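Side-chain contacts in geranyltranstransferase (Staphylococcus aureus, PDB 1RTR), which makes farnesyl pyrophosphate, probably by joining allylic pyrophosphates to isopentenyl pyrophosphate in isoprenoid biosynthesis, and is probably inhibited by bisphosphonates: residues Glu31-Tyr36 and Ile109-Ala114; Ala86-Asp91 and Leu156-Glu161; Asp131-Lys136 and Ala190-Val195; Thr199-Glu204 and Val266-Gln271; Phe214-Asp219 and Asp252-Lys257. One frame throughout, in Å; residues are numbered along the deposited sequence.

Contact 1: Glu31-Tyr36 and Ile109-Ala114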
# COMPACT_ATOMS: atom_id res chain seq x y z
N GLU A 31 -3.74 13.10 9.46
CA GLU A 31 -4.63 13.44 8.37
C GLU A 31 -4.46 14.88 7.84
O GLU A 31 -4.76 15.14 6.67
CB GLU A 31 -6.09 13.07 8.66
CG GLU A 31 -6.45 12.87 10.11
CD GLU A 31 -6.00 11.54 10.69
OE1 GLU A 31 -6.46 10.48 10.23
OE2 GLU A 31 -5.21 11.57 11.64
N GLU A 32 -3.96 15.82 8.65
CA GLU A 32 -3.65 17.14 8.08
C GLU A 32 -2.35 17.08 7.27
O GLU A 32 -2.18 17.83 6.31
CB GLU A 32 -3.70 18.30 9.10
CG GLU A 32 -2.96 18.10 10.42
CD GLU A 32 -2.35 19.39 10.99
OE1 GLU A 32 -2.10 20.37 10.22
OE2 GLU A 32 -2.10 19.42 12.23
N SER A 33 -1.45 16.17 7.64
CA SER A 33 -0.28 15.85 6.84
C SER A 33 -0.66 15.19 5.50
O SER A 33 -0.18 15.59 4.45
CB SER A 33 0.66 14.95 7.63
OG SER A 33 1.83 14.66 6.89
N MET A 34 -1.52 14.18 5.55
CA MET A 34 -2.04 13.52 4.35
C MET A 34 -2.68 14.55 3.42
O MET A 34 -2.32 14.64 2.24
CB MET A 34 -3.08 12.43 4.71
CG MET A 34 -2.50 11.14 5.32
SD MET A 34 -3.70 10.13 6.27
CE MET A 34 -4.59 9.38 4.98
N LEU A 35 -3.60 15.33 3.97
CA LEU A 35 -4.34 16.36 3.24
C LEU A 35 -3.45 17.47 2.70
O LEU A 35 -3.67 17.97 1.59
CB LEU A 35 -5.42 16.97 4.14
CG LEU A 35 -6.89 16.64 3.87
CD1 LEU A 35 -7.13 15.72 2.65
CD2 LEU A 35 -7.52 16.05 5.12
N TYR A 36 -2.45 17.86 3.48
CA TYR A 36 -1.49 18.88 3.05
C TYR A 36 -0.88 18.56 1.69
O TYR A 36 -0.93 19.39 0.78
CB TYR A 36 -0.39 19.09 4.11
CG TYR A 36 0.64 20.14 3.74
CD1 TYR A 36 0.34 21.51 3.78
CD2 TYR A 36 1.92 19.76 3.33
CE1 TYR A 36 1.30 22.47 3.44
CE2 TYR A 36 2.89 20.71 2.98
CZ TYR A 36 2.57 22.06 3.04
OH TYR A 36 3.53 22.99 2.69
N ILE A 109 6.69 9.91 6.63
CA ILE A 109 6.77 8.49 6.30
C ILE A 109 5.39 7.86 6.46
O ILE A 109 4.87 7.23 5.53
CB ILE A 109 7.80 7.77 7.20
CG1 ILE A 109 9.22 8.23 6.87
CG2 ILE A 109 7.70 6.26 7.05
CD1 ILE A 109 10.23 7.97 7.98
N LEU A 110 4.79 8.07 7.63
CA LEU A 110 3.50 7.49 7.97
C LEU A 110 2.35 8.12 7.18
O LEU A 110 1.37 7.44 6.85
CB LEU A 110 3.26 7.55 9.49
CG LEU A 110 4.26 6.79 10.39
CD1 LEU A 110 4.09 7.14 11.85
CD2 LEU A 110 4.19 5.26 10.22
N ALA A 111 2.46 9.39 6.83
CA ALA A 111 1.44 9.99 5.98
C ALA A 111 1.46 9.35 4.58
O ALA A 111 0.41 9.14 3.95
CB ALA A 111 1.59 11.50 5.90
N GLY A 112 2.66 9.02 4.10
CA GLY A 112 2.83 8.28 2.87
C GLY A 112 2.20 6.90 2.96
O GLY A 112 1.34 6.54 2.15
N ASP A 113 2.61 6.13 3.97
CA ASP A 113 2.09 4.78 4.20
C ASP A 113 0.57 4.73 4.26
O ASP A 113 -0.06 3.82 3.69
CB ASP A 113 2.69 4.19 5.46
CG ASP A 113 4.17 3.94 5.33
OD1 ASP A 113 4.82 3.61 6.35
OD2 ASP A 113 4.77 4.07 4.25
N ALA A 114 -0.02 5.72 4.94
CA ALA A 114 -1.45 5.80 5.08
C ALA A 114 -2.12 6.04 3.72
O ALA A 114 -3.17 5.45 3.40
CB ALA A 114 -1.84 6.89 6.10
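M34 leaves its helix with CG beside the backbone N and opposite the carbonyl carbon, runs nearly straight through chi2, and bends at the thioether (chi3 77°), a path that carries its sulfur and terminal methyl to A114. S33 turns the other way, its OG lying trans to the backbone N (chi1 -178°), which sets the hydroxyl beside A111. The contact is one of van der Waals packing between two helices whose segment axes come within 9.0 Å and cross at -73°. This closeness is consistent with the small alanines A111 and A114 on the facing side: the CA atoms of M34 and A111 are 5.2 Å apart. The A111 methyl carries two contacts, with S33 OG at 3.3 Å from A111 CB and M34 CG at 4.1 Å from the same carbon. One turn further on, the A114 methyl meets the bend of the methionine, 3.7 Å from M34 SD to A114 CB. The S33 hydroxyl packs on the alanine without bonding to it; its hydrogen-bond partner is N99 ND2, so this buried oxygen is satisfied outside the helix pair. M34 also reaches I21 and L115. Helix 30-38 thus lies across helix 105-124 and against helix 99-103, where S33 touches Y103, while D113, on the same helix as A111 and A114, bonds to H81 of its own chain and to H81 of the second subunit.

Contact 2: Ala86-Asp91 and Leu156-Glu161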
# COMPACT_ATOMS: atom_id res chain seq x y z
N ALA A 86 16.61 10.91 3.11
CA ALA A 86 17.34 9.70 2.75
C ALA A 86 17.25 9.39 1.25
O ALA A 86 17.92 8.48 0.75
CB ALA A 86 16.85 8.51 3.56
N MET A 87 16.43 10.16 0.55
CA MET A 87 16.13 9.93 -0.85
C MET A 87 16.50 11.19 -1.65
O MET A 87 17.67 11.58 -1.65
CB MET A 87 14.65 9.55 -1.00
CG MET A 87 14.35 8.59 -2.15
SD MET A 87 13.90 6.88 -1.75
CE MET A 87 12.37 7.12 -0.88
N ASP A 88 15.54 11.83 -2.31
CA ASP A 88 15.84 13.01 -3.11
C ASP A 88 16.28 14.20 -2.27
O ASP A 88 17.13 14.98 -2.70
CB ASP A 88 14.63 13.40 -3.97
CG ASP A 88 14.49 12.52 -5.21
OD1 ASP A 88 15.53 12.18 -5.80
OD2 ASP A 88 13.39 12.13 -5.65
N ASN A 89 15.70 14.30 -1.07
CA ASN A 89 16.01 15.36 -0.11
C ASN A 89 15.61 16.74 -0.64
O ASN A 89 16.46 17.61 -0.84
CB ASN A 89 17.49 15.32 0.30
CG ASN A 89 17.81 16.26 1.45
OD1 ASN A 89 16.94 16.67 2.22
ND2 ASN A 89 19.09 16.59 1.58
N ASP A 90 14.32 16.93 -0.87
CA ASP A 90 13.81 18.21 -1.34
C ASP A 90 13.10 18.92 -0.21
O ASP A 90 12.24 18.34 0.46
CB ASP A 90 12.85 18.03 -2.53
CG ASP A 90 13.39 17.06 -3.57
OD1 ASP A 90 12.69 16.06 -3.87
OD2 ASP A 90 14.48 17.21 -4.15
N ASP A 91 13.47 20.18 -0.01
CA ASP A 91 12.81 21.03 0.99
C ASP A 91 11.60 21.76 0.39
O ASP A 91 10.67 22.12 1.11
CB ASP A 91 13.81 22.03 1.60
CG ASP A 91 14.84 21.36 2.50
OD1 ASP A 91 15.96 21.91 2.63
OD2 ASP A 91 14.65 20.30 3.13
N LEU A 156 15.72 1.53 -8.87
CA LEU A 156 16.60 1.68 -10.01
C LEU A 156 17.11 3.11 -10.17
O LEU A 156 18.29 3.30 -10.42
CB LEU A 156 15.95 1.17 -11.31
CG LEU A 156 16.92 0.90 -12.47
CD1 LEU A 156 18.19 0.19 -12.01
CD2 LEU A 156 16.27 0.13 -13.62
N ASP A 157 16.24 4.11 -10.01
CA ASP A 157 16.66 5.50 -10.11
C ASP A 157 17.74 5.83 -9.08
O ASP A 157 18.77 6.39 -9.43
CB ASP A 157 15.47 6.46 -9.95
CG ASP A 157 15.68 7.79 -10.68
OD1 ASP A 157 14.80 8.67 -10.58
OD2 ASP A 157 16.68 8.05 -11.38
N MET A 158 17.49 5.48 -7.81
CA MET A 158 18.38 5.78 -6.69
C MET A 158 19.72 5.06 -6.81
O MET A 158 20.75 5.61 -6.48
CB MET A 158 17.72 5.41 -5.35
CG MET A 158 16.52 6.24 -4.94
SD MET A 158 17.01 7.79 -4.22
CE MET A 158 16.06 8.90 -5.19
N GLN A 159 19.67 3.80 -7.25
CA GLN A 159 20.87 3.02 -7.54
C GLN A 159 21.75 3.68 -8.62
O GLN A 159 22.98 3.64 -8.55
CB GLN A 159 20.47 1.62 -8.00
CG GLN A 159 21.63 0.66 -8.10
CD GLN A 159 21.17 -0.75 -8.37
OE1 GLN A 159 21.17 -1.19 -9.52
NE2 GLN A 159 20.77 -1.46 -7.32
N SER A 160 21.09 4.28 -9.61
CA SER A 160 21.74 4.91 -10.76
C SER A 160 22.29 6.30 -10.49
O SER A 160 22.98 6.87 -11.34
CB SER A 160 20.77 4.98 -11.94
OG SER A 160 20.41 3.69 -12.37
N GLU A 161 21.97 6.86 -9.32
CA GLU A 161 22.29 8.26 -9.01
C GLU A 161 23.78 8.56 -9.17
O GLU A 161 24.62 7.87 -8.58
CB GLU A 161 21.82 8.63 -7.61
CG GLU A 161 21.95 10.10 -7.27
CD GLU A 161 20.86 10.57 -6.33
OE1 GLU A 161 19.84 11.12 -6.82
OE2 GLU A 161 21.01 10.37 -5.10
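M87 sits in an irregular loop, its backbone at phi/psi -122°/-119°, and faces M158 near the end of helix 150-159 with 7.5 Å between their CA atoms, a gap bridged by side chains alone. The two methionines cross at about a right angle. M158 is bent at chi2 (-80°) and again at chi3, so its thioether lies broadside to M87 instead of pointing into it: M87 CG rests 3.5 Å from M158 SD, and the M158 methyl is equally near the same carbon. Beyond it that methyl continues to the aspartate, with M158 CE 3.4 Å from D88 OD1. The M158 methyl therefore touches both a methylene and a carboxylate oxygen of the same loop. Two residues after M158, S160 folds its hydroxyl back onto the chain, S160 OG donating to L156 O over 2.9 Å, while S160 N reaches that oxygen from the opposite face of the carbonyl. W106 of the second subunit packs on both methionines. D88 closes the first aspartate-rich motif of the polyprenyl synthetase family, together with D82 and D83, and its backbone is bonded to D82. The chemistry is uneven as a result: sulfur and methylene groups pack together with carboxylates beside them, E161 OE1 lying 4.6 Å from D88 OD1. The aspartates D82, D83 and D88 probably bind magnesium and, through it, substrate pyrophosphate, as in relatives.

Contact 3: Asp131-Lys136 and Ala190-Val195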
# COMPACT_ATOMS: atom_id res chain seq x y z
N ASP A 131 -17.70 -6.37 -7.96
CA ASP A 131 -16.53 -6.94 -7.30
C ASP A 131 -15.51 -7.46 -8.33
O ASP A 131 -14.29 -7.35 -8.12
CB ASP A 131 -16.96 -8.00 -6.28
CG ASP A 131 -17.68 -7.38 -5.07
OD1 ASP A 131 -18.27 -8.15 -4.27
OD2 ASP A 131 -17.71 -6.14 -4.85
N GLU A 132 -16.01 -7.98 -9.44
CA GLU A 132 -15.15 -8.45 -10.52
C GLU A 132 -14.27 -7.30 -11.08
O GLU A 132 -13.05 -7.46 -11.20
CB GLU A 132 -15.97 -9.17 -11.60
CG GLU A 132 -15.50 -8.95 -13.04
CD GLU A 132 -15.36 -10.24 -13.82
OE1 GLU A 132 -16.25 -10.54 -14.65
OE2 GLU A 132 -14.35 -10.96 -13.59
N VAL A 133 -14.87 -6.15 -11.37
CA VAL A 133 -14.11 -5.03 -11.92
C VAL A 133 -13.17 -4.46 -10.84
O VAL A 133 -12.05 -4.04 -11.13
CB VAL A 133 -15.05 -3.94 -12.53
CG1 VAL A 133 -14.27 -2.75 -13.04
CG2 VAL A 133 -15.88 -4.52 -13.66
N LYS A 134 -13.64 -4.46 -9.59
CA LYS A 134 -12.85 -3.94 -8.48
C LYS A 134 -11.54 -4.71 -8.31
O LYS A 134 -10.49 -4.10 -8.10
CB LYS A 134 -13.65 -4.02 -7.18
CG LYS A 134 -14.57 -2.85 -6.93
CD LYS A 134 -15.09 -2.90 -5.52
CE LYS A 134 -16.56 -3.24 -5.48
NZ LYS A 134 -17.13 -2.51 -4.34
N ILE A 135 -11.61 -6.03 -8.40
CA ILE A 135 -10.42 -6.86 -8.34
C ILE A 135 -9.44 -6.50 -9.47
O ILE A 135 -8.26 -6.31 -9.22
CB ILE A 135 -10.79 -8.38 -8.33
CG1 ILE A 135 -11.49 -8.75 -7.02
CG2 ILE A 135 -9.58 -9.26 -8.53
CD1 ILE A 135 -10.75 -8.32 -5.74
N LYS A 136 -9.96 -6.35 -10.69
CA LYS A 136 -9.13 -6.03 -11.85
C LYS A 136 -8.34 -4.75 -11.66
O LYS A 136 -7.13 -4.72 -11.90
CB LYS A 136 -9.98 -5.94 -13.11
CG LYS A 136 -10.43 -7.28 -13.62
CD LYS A 136 -11.03 -7.11 -15.00
CE LYS A 136 -12.06 -8.18 -15.29
NZ LYS A 136 -12.64 -7.95 -16.64
N ALA A 190 -10.14 1.09 -19.32
CA ALA A 190 -10.53 0.11 -20.32
C ALA A 190 -11.26 -1.04 -19.65
O ALA A 190 -12.20 -1.63 -20.24
CB ALA A 190 -9.32 -0.39 -21.05
N ASP A 191 -10.83 -1.36 -18.43
CA ASP A 191 -11.43 -2.44 -17.62
C ASP A 191 -12.82 -2.08 -17.07
O ASP A 191 -13.74 -2.92 -17.07
CB ASP A 191 -10.48 -2.85 -16.49
CG ASP A 191 -9.46 -3.89 -16.94
OD1 ASP A 191 -9.63 -4.45 -18.05
OD2 ASP A 191 -8.46 -4.21 -16.26
N ILE A 192 -12.98 -0.84 -16.60
CA ILE A 192 -14.29 -0.38 -16.16
C ILE A 192 -15.25 -0.35 -17.35
O ILE A 192 -16.41 -0.76 -17.23
CB ILE A 192 -14.18 0.97 -15.48
CG1 ILE A 192 -13.46 0.83 -14.14
CG2 ILE A 192 -15.57 1.61 -15.32
CD1 ILE A 192 -12.67 2.06 -13.73
N ALA A 193 -14.76 0.11 -18.51
CA ALA A 193 -15.57 0.19 -19.73
C ALA A 193 -15.89 -1.19 -20.31
O ALA A 193 -16.82 -1.34 -21.10
CB ALA A 193 -14.90 1.06 -20.77
N ASN A 194 -15.10 -2.19 -19.94
CA ASN A 194 -15.31 -3.54 -20.47
C ASN A 194 -15.16 -3.61 -21.99
O ASN A 194 -15.89 -4.32 -22.67
CB ASN A 194 -16.68 -4.08 -20.03
CG ASN A 194 -16.85 -5.54 -20.35
OD1 ASN A 194 -17.94 -5.97 -20.74
ND2 ASN A 194 -15.78 -6.32 -20.20
N VAL A 195 -14.19 -2.86 -22.52
CA VAL A 195 -13.91 -2.89 -23.96
C VAL A 195 -13.21 -4.18 -24.40
O VAL A 195 -12.69 -4.95 -23.58
CB VAL A 195 -13.14 -1.64 -24.42
CG1 VAL A 195 -14.03 -0.41 -24.33
CG2 VAL A 195 -11.85 -1.44 -23.63
O HOH W 1 -13.34 -5.37 -17.91
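V133 and I192 meet with their side chains at about a right angle, branch against branch: V133 CG1 rests 3.8 Å from I192 CG1 and also lies over the isoleucine's own CA. The valine branch gets there by standing trans to the backbone N (chi1 177°), which aims it from helix 131-145 at the end of helix 179-193. One turn later K136 meets D191, and here the aliphatic part does the touching. The extended K136 chain crosses the D191 carboxylate at a slant, K136 CB 3.9 Å from D191 OD2, and carries the ammonium group past it; K136 NZ ends 4.8 Å from D191 OD1, too far for a direct pair. The D191 carboxylate is instead taken by R140, which forms a salt bridge to OD2. A water links the lysine to the other helix, accepting from K136 NZ at 3.0 Å and donating to the backbone oxygen D191 O at 2.6 Å, with a weak further bond from N194 ND2. That helix stops in a Schellman motif in which N194, at positive phi, is the C-prime residue and V195 N returns to A190 O over 3.3 Å. Hydrocarbon contact and solvent-mediated polarity thus divide the interface between them. The lysine, bound through water near a helix C-terminus, would probably ease the negative potential of its carbonyls without making a fixed ion pair to D191.

Contact 4: Thr199-Glu204 and Val266-Gln271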
# COMPACT_ATOMS: atom_id res chain seq x y z
N THR A 199 -9.11 -3.52 -28.70
CA THR A 199 -9.10 -2.10 -28.24
C THR A 199 -8.17 -1.91 -27.03
O THR A 199 -7.49 -0.89 -26.93
CB THR A 199 -10.52 -1.58 -27.90
OG1 THR A 199 -11.37 -1.68 -29.05
CG2 THR A 199 -10.51 -0.06 -27.62
N LYS A 200 -8.18 -2.88 -26.13
CA LYS A 200 -7.26 -2.89 -24.99
C LYS A 200 -5.79 -2.85 -25.42
O LYS A 200 -5.00 -2.07 -24.89
CB LYS A 200 -7.53 -4.09 -24.08
CG LYS A 200 -8.65 -3.89 -23.09
CD LYS A 200 -8.88 -5.16 -22.27
CE LYS A 200 -10.15 -5.07 -21.46
NZ LYS A 200 -10.36 -6.30 -20.64
N GLU A 201 -5.45 -3.68 -26.41
CA GLU A 201 -4.09 -3.69 -26.97
C GLU A 201 -3.64 -2.33 -27.45
O GLU A 201 -2.51 -1.93 -27.20
CB GLU A 201 -3.98 -4.68 -28.12
CG GLU A 201 -2.64 -4.62 -28.86
CD GLU A 201 -2.60 -3.61 -30.02
OE1 GLU A 201 -3.52 -3.65 -30.88
OE2 GLU A 201 -1.64 -2.79 -30.07
N HIS A 202 -4.50 -1.63 -28.18
CA HIS A 202 -4.12 -0.34 -28.72
C HIS A 202 -4.02 0.70 -27.64
O HIS A 202 -3.20 1.62 -27.72
CB HIS A 202 -5.12 0.12 -29.80
CG HIS A 202 -5.14 -0.77 -31.01
ND1 HIS A 202 -6.17 -1.65 -31.27
CD2 HIS A 202 -4.25 -0.92 -32.03
CE1 HIS A 202 -5.92 -2.30 -32.40
NE2 HIS A 202 -4.76 -1.87 -32.87
N LEU A 203 -4.87 0.58 -26.62
CA LEU A 203 -4.85 1.56 -25.54
C LEU A 203 -3.59 1.39 -24.72
O LEU A 203 -3.00 2.37 -24.27
CB LEU A 203 -6.11 1.43 -24.68
CG LEU A 203 -7.37 2.04 -25.31
CD1 LEU A 203 -8.62 1.46 -24.68
CD2 LEU A 203 -7.33 3.57 -25.20
N GLU A 204 -3.18 0.13 -24.57
CA GLU A 204 -1.92 -0.23 -23.93
C GLU A 204 -0.69 0.42 -24.58
O GLU A 204 -0.01 1.22 -23.92
CB GLU A 204 -1.75 -1.74 -23.89
CG GLU A 204 -1.99 -2.35 -22.53
CD GLU A 204 -0.75 -2.98 -21.95
OE1 GLU A 204 0.25 -2.23 -21.75
OE2 GLU A 204 -0.78 -4.23 -21.68
N VAL A 266 -0.09 8.63 -31.44
CA VAL A 266 -1.05 9.08 -32.46
C VAL A 266 -1.43 7.95 -33.42
O VAL A 266 -2.60 7.80 -33.76
CB VAL A 266 -0.51 10.32 -33.24
CG1 VAL A 266 -1.40 10.69 -34.43
CG2 VAL A 266 -0.35 11.51 -32.33
N ASP A 267 -0.45 7.16 -33.82
CA ASP A 267 -0.69 6.00 -34.67
C ASP A 267 -1.70 5.10 -33.99
O ASP A 267 -2.72 4.78 -34.57
CB ASP A 267 0.62 5.23 -34.93
CG ASP A 267 0.55 4.35 -36.16
OD1 ASP A 267 1.50 3.57 -36.40
OD2 ASP A 267 -0.41 4.36 -36.96
N GLU A 268 -1.43 4.75 -32.74
CA GLU A 268 -2.23 3.77 -31.99
C GLU A 268 -3.70 4.16 -31.81
O GLU A 268 -4.59 3.32 -31.92
CB GLU A 268 -1.57 3.48 -30.63
CG GLU A 268 -0.45 2.45 -30.70
CD GLU A 268 -0.91 1.09 -31.22
OE1 GLU A 268 -0.03 0.22 -31.49
OE2 GLU A 268 -2.14 0.89 -31.36
N LEU A 269 -3.94 5.44 -31.56
CA LEU A 269 -5.28 5.99 -31.54
C LEU A 269 -6.05 5.78 -32.85
O LEU A 269 -7.21 5.37 -32.81
CB LEU A 269 -5.26 7.47 -31.15
CG LEU A 269 -4.78 7.76 -29.73
CD1 LEU A 269 -4.76 9.24 -29.46
CD2 LEU A 269 -5.62 7.03 -28.67
N THR A 270 -5.40 6.01 -34.00
CA THR A 270 -6.07 5.81 -35.30
C THR A 270 -6.44 4.35 -35.57
O THR A 270 -7.20 4.07 -36.51
CB THR A 270 -5.25 6.37 -36.52
OG1 THR A 270 -4.20 5.46 -36.87
CG2 THR A 270 -4.54 7.69 -36.19
N GLN A 271 -5.93 3.43 -34.77
CA GLN A 271 -6.30 2.03 -34.93
C GLN A 271 -7.46 1.60 -34.02
O GLN A 271 -7.95 0.47 -34.12
CB GLN A 271 -5.08 1.12 -34.75
CG GLN A 271 -4.43 0.67 -36.06
CD GLN A 271 -4.29 1.80 -37.07
OE1 GLN A 271 -3.52 2.75 -36.86
NE2 GLN A 271 -5.03 1.71 -38.17
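H202 lies at the middle of this contact, with its imidazole between two residues. Over one face comes the backbone oxygen of Q271, 3.8 Å above the ring plane and displaced toward the rim; against the opposite face lies E201 CD, at 3.7 Å and likewise off-centre. Q271 adds a methylene, its CB 3.5 Å from H202 NE2. The E268 carboxylate approaches at the ring edge, its plane turned 45° from the imidazole, but the spacing modelled there is too tight to be trusted. E201 and E268 also bring like charges together, E201 OE2 lying 3.7 Å from E268 OE1 with the two carboxylate planes 72° apart, an arrangement the nearby histidine might moderate. Several of these groups also touch a crystal neighbour. The helices are close here: the CA atoms of H202 and E268 stand 5.6 Å apart, and E268 CB packs on H202 O at 3.8 Å. A weak bond from H202 ND1 to T198 O helps hold the ring. Beneath this surface pairing of helices 197-227 and 245-270, L203 packs on V186 of helix 179-193, and L269 turns to L281 and L282 of helix 279-289.

Contact 5: Phe214-Asp219 and Asp252-Lys257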
# COMPACT_ATOMS: atom_id res chain seq x y z
N PHE A 214 6.54 11.83 -21.79
CA PHE A 214 6.54 12.66 -20.58
C PHE A 214 7.93 13.16 -20.17
O PHE A 214 8.15 14.36 -20.01
CB PHE A 214 5.90 11.84 -19.44
CG PHE A 214 5.51 12.64 -18.23
CD1 PHE A 214 4.19 12.63 -17.78
CD2 PHE A 214 6.47 13.37 -17.51
CE1 PHE A 214 3.82 13.36 -16.64
CE2 PHE A 214 6.10 14.11 -16.37
CZ PHE A 214 4.77 14.10 -15.94
N GLN A 215 8.87 12.24 -20.00
CA GLN A 215 10.17 12.57 -19.44
C GLN A 215 11.12 13.15 -20.47
O GLN A 215 11.96 13.99 -20.14
CB GLN A 215 10.79 11.33 -18.76
CG GLN A 215 10.12 10.96 -17.41
CD GLN A 215 10.20 12.09 -16.38
OE1 GLN A 215 11.22 12.78 -16.27
NE2 GLN A 215 9.11 12.27 -15.62
N ILE A 216 10.96 12.71 -21.72
CA ILE A 216 11.73 13.27 -22.83
C ILE A 216 11.45 14.76 -22.94
O ILE A 216 12.39 15.56 -22.94
CB ILE A 216 11.41 12.56 -24.16
CG1 ILE A 216 11.74 11.07 -24.07
CG2 ILE A 216 12.21 13.20 -25.29
CD1 ILE A 216 11.25 10.24 -25.24
N LYS A 217 10.17 15.13 -23.00
CA LYS A 217 9.78 16.54 -23.10
C LYS A 217 10.47 17.37 -22.03
O LYS A 217 11.08 18.40 -22.32
CB LYS A 217 8.25 16.68 -23.01
CG LYS A 217 7.70 18.12 -23.10
CD LYS A 217 6.75 18.42 -21.92
CE LYS A 217 5.38 18.96 -22.37
NZ LYS A 217 5.12 20.36 -21.90
N ASP A 218 10.42 16.87 -20.80
CA ASP A 218 11.00 17.52 -19.63
C ASP A 218 12.51 17.70 -19.69
O ASP A 218 13.02 18.75 -19.28
CB ASP A 218 10.62 16.74 -18.38
CG ASP A 218 9.57 17.43 -17.57
OD1 ASP A 218 9.92 17.92 -16.48
OD2 ASP A 218 8.37 17.53 -17.95
N ASP A 219 13.21 16.67 -20.16
CA ASP A 219 14.66 16.76 -20.39
C ASP A 219 14.97 17.85 -21.42
O ASP A 219 15.84 18.68 -21.19
CB ASP A 219 15.24 15.42 -20.83
CG ASP A 219 15.46 14.47 -19.67
OD1 ASP A 219 15.40 13.25 -19.90
OD2 ASP A 219 15.69 14.84 -18.50
N ASP A 252 19.15 16.76 -30.49
CA ASP A 252 18.37 16.32 -31.66
C ASP A 252 17.94 14.88 -31.56
O ASP A 252 16.89 14.51 -32.08
CB ASP A 252 19.11 16.56 -32.97
CG ASP A 252 19.38 18.03 -33.21
OD1 ASP A 252 18.41 18.82 -33.20
OD2 ASP A 252 20.53 18.48 -33.41
N GLY A 253 18.76 14.07 -30.91
CA GLY A 253 18.41 12.68 -30.65
C GLY A 253 17.18 12.58 -29.76
O GLY A 253 16.28 11.78 -30.04
N ALA A 254 17.15 13.39 -28.70
CA ALA A 254 16.01 13.48 -27.80
C ALA A 254 14.72 13.93 -28.52
O ALA A 254 13.69 13.25 -28.41
CB ALA A 254 16.31 14.39 -26.64
N GLU A 255 14.79 15.02 -29.27
CA GLU A 255 13.66 15.46 -30.09
C GLU A 255 13.17 14.36 -31.03
O GLU A 255 11.97 14.20 -31.24
CB GLU A 255 14.01 16.70 -30.90
CG GLU A 255 13.91 18.02 -30.13
CD GLU A 255 14.56 19.18 -30.87
OE1 GLU A 255 14.94 19.03 -32.07
OE2 GLU A 255 14.69 20.27 -30.27
N ASP A 256 14.10 13.61 -31.61
CA ASP A 256 13.74 12.51 -32.50
C ASP A 256 12.98 11.44 -31.73
O ASP A 256 12.00 10.88 -32.23
CB ASP A 256 14.99 11.90 -33.15
CG ASP A 256 15.42 12.63 -34.41
OD1 ASP A 256 15.08 13.83 -34.58
OD2 ASP A 256 16.13 12.08 -35.30
N LYS A 257 13.45 11.17 -30.51
CA LYS A 257 12.86 10.18 -29.62
C LYS A 257 11.44 10.58 -29.25
O LYS A 257 10.50 9.78 -29.39
CB LYS A 257 13.72 10.02 -28.36
CG LYS A 257 13.74 8.61 -27.83
CD LYS A 257 14.16 7.64 -28.91
CE LYS A 257 15.19 6.66 -28.43
NZ LYS A 257 15.53 5.75 -29.57
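A254 is the first residue of the 252-257 segment to meet I216, and it does so chiefly through its backbone. The I216 branch methyl CG2 sits 3.5 Å from A254 O, whereas the two side chains are looser, with I216 CG2 4.5 Å from A254 CB. The small A254 side chain is consistent with the close approach of the helices, the CA atoms of this pair being 6.6 Å apart. E255 follows with its side chain directed away from the partner helix at the start, and its carboxylate finds Y224 OH further along helix 197-227. With K257, one turn after A254, the chain returns to I216: K257 CG lies 3.9 Å from I216 CD1, and K257 CB is almost as near. Bends at chi2 (54°) and chi3 then lead the lysine's tail off, so that its methylenes do the packing while the ammonium group is carried away from I216; L167 touches the same side chain. The long arm of I216 is extended (chi2 170°), which spaces its two methyl ends across the turn between A254 and K257. L258 and H261 of helix 245-270 take up more of the isoleucine, and Y245 N bonds to D219 OD1. This is helix-helix packing in the all-helical polyprenyl synthetase fold, within a helical turn of D218 and D219, which open the second aspartate-rich (DDxxD) motif of the family, probably a magnesium-binding element.

Overall arrangement
Contacts 2 and 5 bear on the probable active site: they carry parts of the first and second aspartate-rich motifs, their centres 22 Å apart and their nearest atoms about 8 Å. Contact 1 lies 20 Å from contact 2, centre to centre, and both reach the second subunit, as contact 3 does. Contacts 4 and 5 pair the same two helices, 197-227 and 245-270, at levels 22 Å apart between centres; contact 5 is at the motif level. Contacts 3 and 4 touch directly, D191 OD1 lying 3.3 Å from K200 NZ in a weak ion pair, between the end of helix 179-193 and the start of helix 197-227. Contact 4 is far from contact 1, 37 Å between centres.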